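Local coordinates for CRISPR-associated endonuclease/helicase Cas3 (Thermus thermophilus HB8, PDB 3SK9), which cleaves single-stranded DNA with its metal-dependent N-terminal HD nuclease domain, which makes up this chain, and carries a helicase domain for CRISPR defence against invading nucleic acids, at residues 53-58 against 196-201. Sequence-based numbering, arbitrary orientation.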
loop_
_atom_site.group_PDB
_atom_site.type_symbol
_atom_site.label_atom_id
_atom_site.label_comp_id
_atom_site.label_asym_id
_atom_site.label_seq_id
_atom_site.Cartn_x
_atom_site.Cartn_y
_atom_site.Cartn_z
ATOM N N ALA A 53 13.185 0.658 12.047
ATOM C CA ALA A 53 12.897 0.748 13.488
ATOM C C ALA A 53 13.190 2.175 13.978
ATOM O O ALA A 53 12.437 2.742 14.788
ATOM C CB ALA A 53 13.747 -0.315 14.278
ATOM N N GLU A 54 14.268 2.763 13.474
ATOM C CA GLU A 54 14.685 4.096 13.874
ATOM C C GLU A 54 13.766 5.142 13.233
ATOM O O GLU A 54 13.456 6.187 13.844
ATOM C CB GLU A 54 16.140 4.334 13.456
ATOM C CG GLU A 54 16.727 5.685 13.826
ATOM C CD GLU A 54 18.185 5.818 13.360
ATOM O OE1 GLU A 54 19.008 6.314 14.163
ATOM O OE2 GLU A 54 18.528 5.399 12.212
ATOM N N ASP A 55 13.341 4.870 12.001
ATOM C CA ASP A 55 12.490 5.822 11.268
ATOM C C ASP A 55 11.215 6.092 12.058
ATOM O O ASP A 55 10.687 7.217 12.078
ATOM C CB ASP A 55 12.018 5.223 9.914
ATOM C CG ASP A 55 13.092 5.259 8.829
ATOM O OD1 ASP A 55 14.080 6.035 8.957
ATOM O OD2 ASP A 55 12.895 4.520 7.845
ATOM N N TRP A 56 10.673 5.033 12.649
ATOM C CA TRP A 56 9.316 5.110 13.208
ATOM C C TRP A 56 9.243 5.018 14.746
ATOM O O TRP A 56 8.146 5.047 15.310
ATOM C CB TRP A 56 8.446 4.050 12.532
ATOM C CG TRP A 56 8.438 4.309 11.034
ATOM C CD1 TRP A 56 8.977 3.522 10.041
ATOM C CD2 TRP A 56 7.911 5.468 10.386
ATOM N NE1 TRP A 56 8.808 4.139 8.809
ATOM C CE2 TRP A 56 8.159 5.332 9.002
ATOM C CE3 TRP A 56 7.225 6.593 10.841
ATOM C CZ2 TRP A 56 7.747 6.318 8.062
ATOM C CZ3 TRP A 56 6.816 7.558 9.918
ATOM C CH2 TRP A 56 7.091 7.423 8.559
ATOM N N GLY A 57 10.402 4.922 15.404
ATOM C CA GLY A 57 10.439 4.798 16.850
ATOM C C GLY A 57 9.692 3.583 17.379
ATOM O O GLY A 57 9.065 3.635 18.456
ATOM N N LEU A 58 9.770 2.472 16.654
ATOM C CA LEU A 58 9.110 1.227 17.070
ATOM C C LEU A 58 10.120 0.089 17.135
ATOM O O LEU A 58 11.112 0.096 16.388
ATOM C CB LEU A 58 8.005 0.828 16.078
ATOM C CG LEU A 58 6.729 1.683 16.009
ATOM C CD1 LEU A 58 5.931 1.407 14.701
ATOM C CD2 LEU A 58 5.889 1.408 17.246
ATOM N N PRO A 196 12.876 12.659 5.878
ATOM C CA PRO A 196 12.683 12.405 4.445
ATOM C C PRO A 196 13.099 10.996 4.012
ATOM O O PRO A 196 12.397 10.371 3.242
ATOM C CB PRO A 196 13.615 13.436 3.793
ATOM C CG PRO A 196 13.732 14.529 4.833
ATOM C CD PRO A 196 13.749 13.819 6.134
ATOM N N GLU A 197 14.261 10.509 4.453
ATOM C CA GLU A 197 14.646 9.158 4.052
ATOM C C GLU A 197 13.635 8.067 4.487
ATOM O O GLU A 197 13.539 7.030 3.856
ATOM C CB GLU A 197 16.007 8.779 4.627
ATOM C CG GLU A 197 17.152 9.573 4.036
ATOM C CD GLU A 197 17.447 9.204 2.615
ATOM O OE1 GLU A 197 18.120 8.155 2.376
ATOM O OE2 GLU A 197 17.040 10.008 1.752
ATOM N N ALA A 198 12.958 8.261 5.617
ATOM C CA ALA A 198 11.964 7.307 6.063
ATOM C C ALA A 198 10.814 7.281 5.070
ATOM O O ALA A 198 10.267 6.233 4.766
ATOM C CB ALA A 198 11.443 7.708 7.427
ATOM N N VAL A 199 10.418 8.448 4.616
ATOM C CA VAL A 199 9.288 8.527 3.689
ATOM C C VAL A 199 9.656 7.946 2.332
ATOM O O VAL A 199 8.866 7.236 1.721
ATOM C CB VAL A 199 8.887 10.018 3.545
ATOM C CG1 VAL A 199 7.781 10.236 2.478
ATOM C CG2 VAL A 199 8.470 10.515 4.904
ATOM N N LEU A 200 10.860 8.241 1.874
ATOM C CA LEU A 200 11.336 7.728 0.579
ATOM C C LEU A 200 11.489 6.181 0.668
ATOM O O LEU A 200 11.302 5.471 -0.334
ATOM C CB LEU A 200 12.679 8.394 0.226
ATOM C CG LEU A 200 12.491 9.913 -0.139
ATOM C CD1 LEU A 200 13.859 10.693 -0.116
ATOM C CD2 LEU A 200 11.737 10.036 -1.499
ATOM N N ARG A 201 11.908 5.676 1.826
ATOM C CA ARG A 201 11.993 4.217 1.985
ATOM C C ARG A 201 10.606 3.589 1.760
ATOM O O ARG A 201 10.499 2.543 1.106
ATOM C CB ARG A 201 12.574 3.824 3.369
ATOM C CG ARG A 201 14.088 3.682 3.345
ATOM C CD ARG A 201 14.644 3.187 4.707
ATOM N NE ARG A 201 14.771 4.230 5.728
ATOM C CZ ARG A 201 15.756 5.126 5.736
ATOM N NH1 ARG A 201 16.669 5.114 4.772
ATOM N NH2 ARG A 201 15.865 5.998 6.715
HETATM O O HOH W 1 10.520 3.996 6.651
#
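D55 OD2 is gripped twice: R201 NE donates to it at 2.8 Å, and a water gives it a hydrogen at 2.7 Å. R201 NH2 meets the other oxygen, D55 OD1, at 2.9 Å, completing a side-on, bidentate salt bridge. Both bonds are almost straight and use the syn lone pairs, with carboxylate and guanidinium planes only 7° apart. A bend at chi3 (-80°) folds the arginine back over its own helix, where E197 O lies above the centre of the guanidinium. OD1 also forms a salt bridge with R195, so two arginines fix the rotation of the carboxylate and would probably favour its ionised form. A198 CB presses against the carboxylate carbon, D55 CG, at 3.3 Å, a tight fit where the two segments approach most closely. W56 CZ2 touches A198 CB at 4.0 Å, while W56 NE1 donates to the shared water, which in turn donates to A198 O at 2.9 Å. Away from the metal site of the HD domain, the contact joins the C-terminal part of helix 46-56 to the first turns of helix 196-213. W56 reaches L135 of helix 129-138 and meets W66 of helix 60-71 edge-to-face, and R201 NH1 hydrogen-bonds to F258 O in the turn between strands 253-257 and 260-264.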